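PDB 3FOK: Cgl0159-like domain-containing protein from Corynebacterium glutamicum, which is of unknown function but belongs to a family of TIM-barrel proteins, in which an enzymatic role is plausible though not established. Local coordinates for residues E40-P52 with M76-G90. Numbering follows the deposited sequence.
Sequences EDGKLFIVAADHP and MAIALSRPGVDGVLG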
loop_
_atom_site.group_PDB
_atom_site.type_symbol
_atom_site.label_atom_id
_atom_site.label_comp_id
_atom_site.label_asym_id
_atom_site.label_seq_id
_atom_site.Cartn_x
_atom_site.Cartn_y
_atom_site.Cartn_z
ATOM N N GLU A 40 -16.327 7.426 -41.415
ATOM C CA GLU A 40 -15.796 8.062 -42.609
ATOM C C GLU A 40 -15.502 9.548 -42.425
ATOM O O GLU A 40 -14.524 10.062 -42.972
ATOM C CB GLU A 40 -16.764 7.860 -43.778
ATOM C CG GLU A 40 -16.871 6.410 -44.249
ATOM C CD GLU A 40 -17.498 5.481 -43.213
ATOM O OE1 GLU A 40 -17.377 4.246 -43.376
ATOM O OE2 GLU A 40 -18.122 5.978 -42.248
ATOM N N ASP A 41 -16.334 10.240 -41.650
ATOM C CA ASP A 41 -16.131 11.669 -41.436
ATOM C C ASP A 41 -15.193 11.949 -40.263
ATOM O O ASP A 41 -14.943 13.102 -39.917
ATOM C CB ASP A 41 -17.480 12.371 -41.237
ATOM C CG ASP A 41 -18.073 12.133 -39.865
ATOM O OD1 ASP A 41 -17.901 11.024 -39.317
ATOM O OD2 ASP A 41 -18.727 13.058 -39.341
ATOM N N GLY A 42 -14.674 10.883 -39.661
ATOM C CA GLY A 42 -13.743 11.021 -38.554
ATOM C C GLY A 42 -14.275 11.665 -37.289
ATOM O O GLY A 42 -13.500 11.986 -36.388
ATOM N N LYS A 43 -15.588 11.859 -37.211
ATOM C CA LYS A 43 -16.192 12.465 -36.028
ATOM C C LYS A 43 -16.822 11.419 -35.120
ATOM O O LYS A 43 -17.132 10.305 -35.554
ATOM C CB LYS A 43 -17.244 13.499 -36.430
ATOM C CG LYS A 43 -16.703 14.916 -36.601
ATOM C CD LYS A 43 -15.681 15.009 -37.715
ATOM C CE LYS A 43 -15.268 16.454 -37.962
ATOM N NZ LYS A 43 -14.635 17.075 -36.762
ATOM N N LEU A 44 -17.025 11.788 -33.858
ATOM C CA LEU A 44 -17.594 10.875 -32.878
ATOM C C LEU A 44 -18.624 11.580 -31.999
ATOM O O LEU A 44 -18.404 12.704 -31.550
ATOM C CB LEU A 44 -16.459 10.308 -32.017
ATOM C CG LEU A 44 -16.592 8.962 -31.308
ATOM C CD1 LEU A 44 -16.808 7.852 -32.329
ATOM C CD2 LEU A 44 -15.324 8.700 -30.508
ATOM N N PHE A 45 -19.756 10.920 -31.771
ATOM C CA PHE A 45 -20.820 11.462 -30.927
ATOM C C PHE A 45 -21.235 10.383 -29.939
ATOM O O PHE A 45 -21.783 9.349 -30.323
ATOM C CB PHE A 45 -22.015 11.905 -31.781
ATOM C CG PHE A 45 -23.233 12.302 -30.983
ATOM C CD1 PHE A 45 -23.109 12.911 -29.736
ATOM C CD2 PHE A 45 -24.509 12.090 -31.496
ATOM C CE1 PHE A 45 -24.241 13.302 -29.013
ATOM C CE2 PHE A 45 -25.639 12.476 -30.788
ATOM C CZ PHE A 45 -25.506 13.084 -29.542
ATOM N N ILE A 46 -20.964 10.635 -28.662
ATOM C CA ILE A 46 -21.262 9.679 -27.607
ATOM C C ILE A 46 -22.149 10.254 -26.507
ATOM O O ILE A 46 -21.933 11.378 -26.046
ATOM C CB ILE A 46 -19.941 9.166 -26.999
ATOM C CG1 ILE A 46 -19.216 8.310 -28.039
ATOM C CG2 ILE A 46 -20.206 8.384 -25.716
ATOM C CD1 ILE A 46 -17.824 7.899 -27.641
ATOM N N VAL A 47 -23.149 9.480 -26.093
ATOM C CA VAL A 47 -24.052 9.920 -25.040
ATOM C C VAL A 47 -23.583 9.340 -23.706
ATOM O O VAL A 47 -23.364 8.136 -23.583
ATOM C CB VAL A 47 -25.500 9.473 -25.318
ATOM C CG1 VAL A 47 -26.450 10.274 -24.449
ATOM C CG2 VAL A 47 -25.834 9.664 -26.792
ATOM N N ALA A 48 -23.437 10.207 -22.711
ATOM C CA ALA A 48 -22.951 9.812 -21.392
ATOM C C ALA A 48 -24.015 9.604 -20.319
ATOM O O ALA A 48 -24.985 10.361 -20.226
ATOM C CB ALA A 48 -21.938 10.838 -20.907
ATOM N N ALA A 49 -23.804 8.587 -19.489
ATOM C CA ALA A 49 -24.725 8.266 -18.407
ATOM C C ALA A 49 -24.014 7.574 -17.246
ATOM O O ALA A 49 -24.536 6.624 -16.669
ATOM C CB ALA A 49 -25.856 7.384 -18.928
ATOM N N ASP A 50 -22.830 8.055 -16.890
ATOM C CA ASP A 50 -22.082 7.455 -15.787
ATOM C C ASP A 50 -22.182 8.277 -14.501
ATOM O O ASP A 50 -21.438 8.038 -13.546
ATOM C CB ASP A 50 -20.600 7.274 -16.161
ATOM C CG ASP A 50 -19.895 8.588 -16.432
ATOM O OD1 ASP A 50 -18.653 8.626 -16.314
ATOM O OD2 ASP A 50 -20.572 9.578 -16.774
ATOM N N HIS A 51 -23.113 9.228 -14.475
ATOM C CA HIS A 51 -23.292 10.095 -13.313
ATOM C C HIS A 51 -23.855 9.420 -12.055
ATOM O O HIS A 51 -23.361 9.649 -10.949
ATOM C CB HIS A 51 -24.197 11.277 -13.671
ATOM C CG HIS A 51 -23.907 11.879 -15.006
ATOM N ND1 HIS A 51 -24.173 11.226 -16.191
ATOM C CD2 HIS A 51 -23.388 13.085 -15.350
ATOM C CE1 HIS A 51 -23.832 12.002 -17.206
ATOM N NE2 HIS A 51 -23.354 13.135 -16.721
ATOM N N PRO A 52 -24.904 8.593 -12.201
ATOM C CA PRO A 52 -25.493 7.925 -11.035
ATOM C C PRO A 52 -24.478 7.256 -10.111
ATOM O O PRO A 52 -24.499 7.467 -8.896
ATOM C CB PRO A 52 -26.447 6.916 -11.666
ATOM C CG PRO A 52 -26.886 7.612 -12.911
ATOM C CD PRO A 52 -25.584 8.172 -13.440
HETATM N N MSE A 76 -31.902 6.360 -22.851
HETATM C CA MSE A 76 -30.658 5.952 -23.494
HETATM C C MSE A 76 -30.974 5.214 -24.791
HETATM O O MSE A 76 -30.366 5.473 -25.831
HETATM C CB MSE A 76 -29.847 5.036 -22.565
HETATM C CG MSE A 76 -28.525 5.628 -22.088
HETATM SE SE MSE A 76 -27.316 6.067 -23.532
HETATM C CE MSE A 76 -28.062 7.772 -24.003
ATOM N N ALA A 77 -31.931 4.292 -24.718
ATOM C CA ALA A 77 -32.339 3.510 -25.879
ATOM C C ALA A 77 -32.780 4.436 -27.006
ATOM O O ALA A 77 -32.463 4.201 -28.174
ATOM C CB ALA A 77 -33.470 2.572 -25.502
ATOM N N ILE A 78 -33.510 5.489 -26.649
ATOM C CA ILE A 78 -33.984 6.451 -27.634
ATOM C C ILE A 78 -32.792 7.124 -28.305
ATOM O O ILE A 78 -32.696 7.161 -29.532
ATOM C CB ILE A 78 -34.870 7.532 -26.976
ATOM C CG1 ILE A 78 -36.179 6.903 -26.492
ATOM C CG2 ILE A 78 -35.147 8.658 -27.965
ATOM C CD1 ILE A 78 -37.088 7.866 -25.757
ATOM N N ALA A 79 -31.887 7.654 -27.489
ATOM C CA ALA A 79 -30.700 8.323 -28.003
ATOM C C ALA A 79 -29.926 7.410 -28.954
ATOM O O ALA A 79 -29.547 7.822 -30.048
ATOM C CB ALA A 79 -29.806 8.753 -26.850
ATOM N N LEU A 80 -29.705 6.165 -28.541
ATOM C CA LEU A 80 -28.969 5.202 -29.356
ATOM C C LEU A 80 -29.676 4.818 -30.649
ATOM O O LEU A 80 -29.037 4.352 -31.591
ATOM C CB LEU A 80 -28.683 3.927 -28.556
ATOM C CG LEU A 80 -27.682 4.002 -27.401
ATOM C CD1 LEU A 80 -27.538 2.624 -26.769
ATOM C CD2 LEU A 80 -26.333 4.498 -27.913
ATOM N N SER A 81 -30.991 5.005 -30.698
ATOM C CA SER A 81 -31.750 4.651 -31.893
ATOM C C SER A 81 -31.698 5.746 -32.951
ATOM O O SER A 81 -31.933 5.491 -34.131
ATOM C CB SER A 81 -33.207 4.368 -31.532
ATOM O OG SER A 81 -33.865 5.551 -31.125
ATOM N N ARG A 82 -31.393 6.967 -32.525
ATOM C CA ARG A 82 -31.327 8.092 -33.449
ATOM C C ARG A 82 -30.080 8.007 -34.317
ATOM O O ARG A 82 -28.990 7.700 -33.828
ATOM C CB ARG A 82 -31.313 9.409 -32.675
ATOM C CG ARG A 82 -32.416 9.516 -31.639
ATOM C CD ARG A 82 -33.773 9.254 -32.256
ATOM N NE ARG A 82 -34.073 10.201 -33.324
ATOM C CZ ARG A 82 -35.206 10.205 -34.020
ATOM N NH1 ARG A 82 -36.147 9.309 -33.764
ATOM N NH2 ARG A 82 -35.397 11.109 -34.970
ATOM N N PRO A 83 -30.222 8.260 -35.624
ATOM C CA PRO A 83 -29.047 8.195 -36.494
ATOM C C PRO A 83 -28.046 9.258 -36.060
ATOM O O PRO A 83 -28.438 10.349 -35.636
ATOM C CB PRO A 83 -29.629 8.466 -37.880
ATOM C CG PRO A 83 -30.787 9.373 -37.580
ATOM C CD PRO A 83 -31.409 8.701 -36.378
ATOM N N GLY A 84 -26.760 8.935 -36.142
ATOM C CA GLY A 84 -25.749 9.898 -35.750
ATOM C C GLY A 84 -25.074 9.608 -34.422
ATOM O O GLY A 84 -23.971 10.096 -34.178
ATOM N N VAL A 85 -25.719 8.832 -33.554
ATOM C CA VAL A 85 -25.117 8.509 -32.261
ATOM C C VAL A 85 -24.219 7.279 -32.400
ATOM O O VAL A 85 -24.688 6.162 -32.618
ATOM C CB VAL A 85 -26.192 8.263 -31.163
ATOM C CG1 VAL A 85 -27.112 9.463 -31.068
ATOM C CG2 VAL A 85 -26.987 7.006 -31.465
ATOM N N ASP A 86 -22.918 7.502 -32.271
ATOM C CA ASP A 86 -21.938 6.438 -32.411
ATOM C C ASP A 86 -21.795 5.525 -31.206
ATOM O O ASP A 86 -21.378 4.377 -31.348
ATOM C CB ASP A 86 -20.579 7.048 -32.752
ATOM C CG ASP A 86 -20.624 7.874 -34.018
ATOM O OD1 ASP A 86 -20.761 7.281 -35.110
ATOM O OD2 ASP A 86 -20.533 9.114 -33.915
ATOM N N GLY A 87 -22.128 6.020 -30.021
ATOM C CA GLY A 87 -21.987 5.176 -28.854
ATOM C C GLY A 87 -22.436 5.757 -27.530
ATOM O O GLY A 87 -23.051 6.825 -27.461
ATOM N N VAL A 88 -22.097 5.043 -26.466
ATOM C CA VAL A 88 -22.476 5.439 -25.121
ATOM C C VAL A 88 -21.339 5.277 -24.115
ATOM O O VAL A 88 -20.477 4.412 -24.265
ATOM C CB VAL A 88 -23.694 4.605 -24.651
ATOM C CG1 VAL A 88 -23.416 3.122 -24.862
ATOM C CG2 VAL A 88 -23.995 4.879 -23.191
ATOM N N LEU A 89 -21.343 6.137 -23.102
ATOM C CA LEU A 89 -20.351 6.101 -22.034
ATOM C C LEU A 89 -21.083 5.758 -20.752
ATOM O O LEU A 89 -22.021 6.449 -20.364
ATOM C CB LEU A 89 -19.666 7.462 -21.866
ATOM C CG LEU A 89 -19.093 7.749 -20.468
ATOM C CD1 LEU A 89 -18.120 6.652 -20.058
ATOM C CD2 LEU A 89 -18.407 9.104 -20.466
ATOM N N GLY A 90 -20.656 4.694 -20.088
ATOM C CA GLY A 90 -21.312 4.322 -18.856
ATOM C C GLY A 90 -20.487 3.441 -17.950
ATOM O O GLY A 90 -19.419 2.956 -18.321
#
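The ring of Phe45 meets Gly84 O at its edge, near the ring plane, with CD2 3.4 Å from that oxygen, while Val85 CG1 approaches CE2 obliquely. Ala291 and Ala292 of helix 284-295 and Leu270 of strand 267-272 also pack on this side chain. The residues belong to the first beta-alpha-beta unit of a TIM barrel: strand 44-48 and strand 87-90 run parallel as neighbours in the barrel wall, joined through helix 69-81. CG of Phe45 stands anti to the backbone N (chi1 172°), which carries the ring outward against Gly84 and Val85, the last two residues of the type II turn that starts at Arg82. On the same outer side, CG2 of Val47 meets Ala79 CB (4.1 Å), packing the strand on helix 69-81; the end of selenomethionine Met76 passes alongside Val47, but its modelled contact is too short to be trusted. The other face looks into the barrel, where Ile46 CG2 rests against Leu89 CB and Ala48 CB meets Leu89 CD2 at 4.0 Å; Val110 of strand 108-112 and Thr271 of strand 267-272 continue this interior layer. Backbone bonds alternate along the pair: Val47 N reaches Gly87 O, Leu89 N reaches Val47 O, and Ala49 N reaches Leu89 O at 2.9 Å. At the N-terminal end Phe45 O takes Asp86 N in its carbonyl plane and, weakly, Gly87 N. The Asp86 carboxylate is held by a salt bridge from OD1 to Arg35, while its other oxygen appears to accept Phe45 N, although the position of OD2 is less certain. Beyond the C-terminal end of strand 44-48, Asp50 OD1 is hydrogen-bonded to Ser112 OG, and the carboxylate itself crosses the Leu89 side chain, Asp50 CG lying 4.2 Å from Leu89 CG.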